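Local structure of hypothetical protein Atu3615 (Agrobacterium tumefaciens str. C58, 1ZNP) at residues H19-F24 and V51-H56; I43-E48 and T118-T123. The protein is of unknown function but belongs to the DUF985 family of the cupin superfamily, whose beta-barrel fold often houses a metal or small-ligand pocket. All coordinates share one frame; numbering follows the deposited sequence.

In the fold
Contacts 1 and 2 lie about 11 Å apart, centre to centre, in the same cupin fold. Along the chain their segments alternate: 19-24, 43-48, 51-56, then 118-123. Contact 2 pairs neighbouring strands 41-48 and 117-124 of the large mixed sheet, whereas contact 1 joins the loop before strand 24-30 to the short strand 53-54, which follows strand 41-48. The two meet directly, for Tyr45 OH reaches Gly22 O and the backbones of Phe24 and Leu46 are hydrogen-bonded where strand 24-30 runs beside strand 41-48. Tyr45 thus joins the face of the sheet that also bears Val120 to Gly22, Glu21 and, weakly, Ser53 of contact 1.

Contact 1 of 2, residues H19-F24 and V51-H56; sequences HPEGGF and VRSHWH
Over one face of the His56 ring lies Glu21 OE1, 3.2 Å above the ring plane and displaced toward the rim, while the carbonyl carbon of His54 lies at the ring edge. The contact packs a type I beta turn, His19 to Gly22, against the short strand 53-54 of the cupin fold. Carboxylate and ring planes are 46° apart, and the pair makes no hydrogen bond. Instead, His56 ND1 donates to His54 O, 2.7 Å away and nearly in the ring plane. On the turn side, His19 ND1 accepts Glu21 N-H at the ring edge, in the ring plane, and Pro20 CD lies over one face. The Glu21 side chain is swung between its own backbone N and carbonyl carbon (chi1 70°) and then runs out extended, which carries OE2 to within 2.8 Å of Ser53 OG. That hydroxyl meets OE2 on its anti side, 33° out of the carboxylate plane. Phe133 and Tyr45 also touch the buried glutamate. Gly22 CA makes a CH...O contact with Arg52 O, just before strand 53-54. Finally, Glu21 O is gripped twice by one residue: His54 N donates a nearly straight bond of 2.9 Å, and His54 ND1 adds a weak, bent one of 3.2 Å.

Contact 2 of 2, residues I43-E48 and T118-T123; sequences IYYLLE and TLVGCT
Two neighbouring antiparallel strands of the cupin beta-sheet, 41-48 and 117-124, are paired here, their short segments running at 147° to each other. Tyr45 and Val120 form the central hydrogen-bonded pair: Val120 N gives a bond of 2.7 Å to Tyr45 O, and Tyr45 N returns one of 2.8 Å to Val120 O. Leu47 and Thr118 repeat the pattern, while at the other end Cys122 N reaches Ile43 O at 3.1 Å. The CA atoms of the non-hydrogen-bonded residues donate CH...O contacts to carbonyls of the adjacent pairs, among them Leu46 CA to Thr118 O and Gly121 CA to Ile43 O.

On the face of Ile43, Tyr45, Leu47, Thr118, Val120 and Cys122, the side chains of Tyr45 and Val120 lie side by side and point the same way. Val120 CG2 sits 3.6 Å from Tyr45 CB and also meets the ring at its edge, in plane. Tyr45 carries its ring anti to the backbone N (chi1 -175°), and the phenol end leads away from strand 117-124 to bond Gly22 O, with a weaker link to Ser53 OG. Farther along this face, Ile43 CG2 rests 4.1 Å from Cys122 CB. On the other face, Leu119 CD2 curls inward to 3.5 Å from Tyr45 O, and its approach to the Tyr44 ring is looser and oblique.

Strand 24-30 flanks strand 41-48 on its far edge, and strand 63-68 flanks strand 117-124, so the pair is internal to the sheet. Helix 7-14 packs over the face of Tyr44 and Leu46, meeting them through Leu14 and Ile10.

Contact 1 of 2, residues H19-F24 and V51-H56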
# COMPACT_ATOMS: atom_id res chain seq x y z
N HIS A 19 -15.43 -9.22 -17.63
CA HIS A 19 -14.45 -10.17 -17.12
C HIS A 19 -15.10 -11.02 -16.05
O HIS A 19 -16.00 -10.58 -15.35
CB HIS A 19 -13.24 -9.40 -16.56
CG HIS A 19 -12.10 -10.28 -16.19
ND1 HIS A 19 -12.09 -11.05 -15.05
CD2 HIS A 19 -10.94 -10.56 -16.84
CE1 HIS A 19 -10.98 -11.77 -15.01
NE2 HIS A 19 -10.27 -11.49 -16.09
N PRO A 20 -14.65 -12.28 -15.91
CA PRO A 20 -15.25 -13.14 -14.88
C PRO A 20 -15.23 -12.58 -13.47
O PRO A 20 -16.08 -12.92 -12.66
CB PRO A 20 -14.44 -14.43 -15.01
CG PRO A 20 -14.11 -14.46 -16.47
CD PRO A 20 -13.71 -13.04 -16.75
N GLU A 21 -14.26 -11.72 -13.16
CA GLU A 21 -14.15 -11.16 -11.81
C GLU A 21 -14.92 -9.87 -11.63
O GLU A 21 -14.95 -9.30 -10.53
CB GLU A 21 -12.67 -10.90 -11.46
CG GLU A 21 -12.04 -9.75 -12.24
CD GLU A 21 -10.52 -9.72 -12.14
OE1 GLU A 21 -9.90 -10.76 -12.44
OE2 GLU A 21 -9.96 -8.67 -11.77
N GLY A 22 -15.55 -9.41 -12.70
CA GLY A 22 -16.28 -8.16 -12.65
C GLY A 22 -15.51 -7.19 -13.53
O GLY A 22 -14.31 -7.36 -13.72
N GLY A 23 -16.19 -6.18 -14.07
CA GLY A 23 -15.52 -5.23 -14.94
C GLY A 23 -15.49 -5.70 -16.38
O GLY A 23 -16.09 -6.72 -16.72
N PHE A 24 -14.78 -4.97 -17.23
CA PHE A 24 -14.66 -5.31 -18.63
C PHE A 24 -13.18 -5.39 -18.99
O PHE A 24 -12.36 -4.69 -18.41
CB PHE A 24 -15.37 -4.25 -19.49
CG PHE A 24 -16.79 -4.02 -19.09
CD1 PHE A 24 -17.10 -3.27 -17.96
CD2 PHE A 24 -17.83 -4.62 -19.80
CE1 PHE A 24 -18.41 -3.12 -17.54
CE2 PHE A 24 -19.15 -4.48 -19.39
CZ PHE A 24 -19.45 -3.72 -18.26
N VAL A 51 -19.73 -1.31 -10.23
CA VAL A 51 -19.09 -2.53 -10.72
C VAL A 51 -17.61 -2.61 -10.35
O VAL A 51 -16.77 -1.96 -10.97
CB VAL A 51 -19.26 -2.68 -12.25
CG1 VAL A 51 -20.71 -3.03 -12.57
CG2 VAL A 51 -18.88 -1.39 -12.97
N ARG A 52 -17.31 -3.42 -9.34
CA ARG A 52 -15.94 -3.59 -8.86
C ARG A 52 -15.28 -4.90 -9.30
O ARG A 52 -15.86 -5.67 -10.08
CB ARG A 52 -15.92 -3.50 -7.33
CG ARG A 52 -16.70 -4.60 -6.63
CD ARG A 52 -17.17 -4.15 -5.26
NE ARG A 52 -18.02 -5.14 -4.60
CZ ARG A 52 -17.57 -6.25 -4.01
NH1 ARG A 52 -18.42 -7.10 -3.44
NH2 ARG A 52 -16.27 -6.51 -3.98
N SER A 53 -14.07 -5.14 -8.82
CA SER A 53 -13.31 -6.35 -9.12
C SER A 53 -13.34 -7.23 -7.88
O SER A 53 -12.76 -6.87 -6.86
CB SER A 53 -11.87 -6.00 -9.48
OG SER A 53 -11.10 -7.15 -9.75
N HIS A 54 -14.01 -8.37 -7.95
CA HIS A 54 -14.13 -9.27 -6.81
C HIS A 54 -12.82 -9.97 -6.45
O HIS A 54 -11.90 -10.03 -7.26
CB HIS A 54 -15.23 -10.30 -7.07
CG HIS A 54 -16.60 -9.71 -7.15
ND1 HIS A 54 -16.94 -8.72 -8.04
CD2 HIS A 54 -17.72 -9.95 -6.41
CE1 HIS A 54 -18.20 -8.38 -7.86
NE2 HIS A 54 -18.70 -9.11 -6.88
N TRP A 55 -12.76 -10.49 -5.22
CA TRP A 55 -11.58 -11.19 -4.71
C TRP A 55 -11.21 -12.41 -5.56
O TRP A 55 -12.05 -13.27 -5.83
CB TRP A 55 -11.80 -11.67 -3.27
CG TRP A 55 -11.76 -10.60 -2.21
CD1 TRP A 55 -12.82 -10.15 -1.49
CD2 TRP A 55 -10.60 -9.93 -1.70
NE1 TRP A 55 -12.39 -9.23 -0.55
CE2 TRP A 55 -11.04 -9.07 -0.66
CE3 TRP A 55 -9.23 -9.95 -2.02
CZ2 TRP A 55 -10.16 -8.26 0.07
CZ3 TRP A 55 -8.35 -9.14 -1.29
CH2 TRP A 55 -8.83 -8.31 -0.26
N HIS A 56 -9.94 -12.47 -5.95
CA HIS A 56 -9.45 -13.57 -6.77
C HIS A 56 -7.94 -13.58 -6.69
O HIS A 56 -7.33 -12.67 -6.13
CB HIS A 56 -9.85 -13.37 -8.23
CG HIS A 56 -9.25 -12.14 -8.84
ND1 HIS A 56 -9.68 -10.87 -8.51
CD2 HIS A 56 -8.22 -11.98 -9.70
CE1 HIS A 56 -8.93 -9.98 -9.14
NE2 HIS A 56 -8.03 -10.63 -9.87

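Contact 2 of 2, residues I43-E48 and T118-T123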
# COMPACT_ATOMS: atom_id res chain seq x y z
N ILE A 43 -3.21 -6.88 -20.70
CA ILE A 43 -4.65 -6.74 -20.79
C ILE A 43 -5.11 -5.31 -20.52
O ILE A 43 -4.42 -4.56 -19.84
CB ILE A 43 -5.29 -7.70 -19.73
CG1 ILE A 43 -5.90 -8.91 -20.43
CG2 ILE A 43 -6.25 -6.96 -18.82
CD1 ILE A 43 -5.00 -10.14 -20.40
N TYR A 44 -6.25 -4.93 -21.08
CA TYR A 44 -6.85 -3.62 -20.83
C TYR A 44 -7.96 -4.04 -19.86
O TYR A 44 -8.62 -5.05 -20.08
CB TYR A 44 -7.48 -3.03 -22.11
CG TYR A 44 -6.54 -2.18 -22.95
CD1 TYR A 44 -6.62 -2.20 -24.34
CD2 TYR A 44 -5.56 -1.40 -22.35
CE1 TYR A 44 -5.72 -1.46 -25.12
CE2 TYR A 44 -4.66 -0.67 -23.11
CZ TYR A 44 -4.74 -0.70 -24.49
OH TYR A 44 -3.84 0.02 -25.24
N TYR A 45 -8.14 -3.29 -18.77
CA TYR A 45 -9.15 -3.63 -17.78
C TYR A 45 -9.84 -2.36 -17.27
O TYR A 45 -9.18 -1.34 -17.06
CB TYR A 45 -8.49 -4.38 -16.61
CG TYR A 45 -9.45 -4.91 -15.57
CD1 TYR A 45 -10.37 -5.91 -15.88
CD2 TYR A 45 -9.42 -4.42 -14.26
CE1 TYR A 45 -11.24 -6.42 -14.90
CE2 TYR A 45 -10.28 -4.92 -13.29
CZ TYR A 45 -11.18 -5.92 -13.61
OH TYR A 45 -12.01 -6.43 -12.64
N LEU A 46 -11.15 -2.43 -17.06
CA LEU A 46 -11.89 -1.27 -16.61
C LEU A 46 -12.97 -1.52 -15.57
O LEU A 46 -13.74 -2.48 -15.66
CB LEU A 46 -12.52 -0.56 -17.83
CG LEU A 46 -13.40 0.66 -17.54
CD1 LEU A 46 -13.29 1.66 -18.67
CD2 LEU A 46 -14.83 0.23 -17.36
N LEU A 47 -13.03 -0.64 -14.58
CA LEU A 47 -14.05 -0.72 -13.55
C LEU A 47 -14.81 0.61 -13.58
O LEU A 47 -14.26 1.61 -14.00
CB LEU A 47 -13.41 -0.93 -12.17
CG LEU A 47 -12.54 -2.17 -11.97
CD1 LEU A 47 -11.87 -2.07 -10.62
CD2 LEU A 47 -13.37 -3.44 -12.06
N GLU A 48 -16.07 0.60 -13.16
CA GLU A 48 -16.87 1.82 -13.14
C GLU A 48 -17.43 1.91 -11.74
O GLU A 48 -17.30 0.98 -10.97
CB GLU A 48 -18.04 1.74 -14.11
CG GLU A 48 -17.84 0.86 -15.31
CD GLU A 48 -19.07 0.81 -16.20
OE1 GLU A 48 -19.12 -0.06 -17.10
OE2 GLU A 48 -19.98 1.65 -16.00
N THR A 118 -12.09 3.70 -14.18
CA THR A 118 -10.65 3.64 -14.18
C THR A 118 -10.25 2.61 -15.23
O THR A 118 -10.70 1.46 -15.20
CB THR A 118 -10.07 3.19 -12.81
OG1 THR A 118 -10.48 4.11 -11.79
CG2 THR A 118 -8.54 3.18 -12.87
N LEU A 119 -9.45 3.06 -16.18
CA LEU A 119 -8.94 2.22 -17.24
C LEU A 119 -7.54 1.83 -16.76
O LEU A 119 -6.73 2.69 -16.45
CB LEU A 119 -8.79 3.01 -18.54
CG LEU A 119 -8.71 2.28 -19.88
CD1 LEU A 119 -7.73 2.99 -20.80
CD2 LEU A 119 -8.26 0.84 -19.68
N VAL A 120 -7.26 0.54 -16.70
CA VAL A 120 -5.94 0.11 -16.29
C VAL A 120 -5.40 -0.96 -17.22
O VAL A 120 -6.10 -1.46 -18.11
CB VAL A 120 -5.95 -0.48 -14.86
CG1 VAL A 120 -6.46 0.54 -13.86
CG2 VAL A 120 -6.81 -1.72 -14.81
N GLY A 121 -4.14 -1.29 -17.00
CA GLY A 121 -3.48 -2.34 -17.75
C GLY A 121 -2.99 -3.35 -16.73
O GLY A 121 -2.71 -2.99 -15.57
N CYS A 122 -2.91 -4.61 -17.13
CA CYS A 122 -2.45 -5.67 -16.26
C CYS A 122 -1.50 -6.57 -17.01
O CYS A 122 -1.83 -7.07 -18.09
CB CYS A 122 -3.62 -6.49 -15.71
SG CYS A 122 -4.67 -5.62 -14.50
N THR A 123 -0.31 -6.75 -16.46
CA THR A 123 0.69 -7.60 -17.06
C THR A 123 1.00 -8.76 -16.11
O THR A 123 1.39 -8.57 -14.95
CB THR A 123 2.01 -6.83 -17.38
OG1 THR A 123 2.49 -6.19 -16.19
CG2 THR A 123 1.78 -5.77 -18.44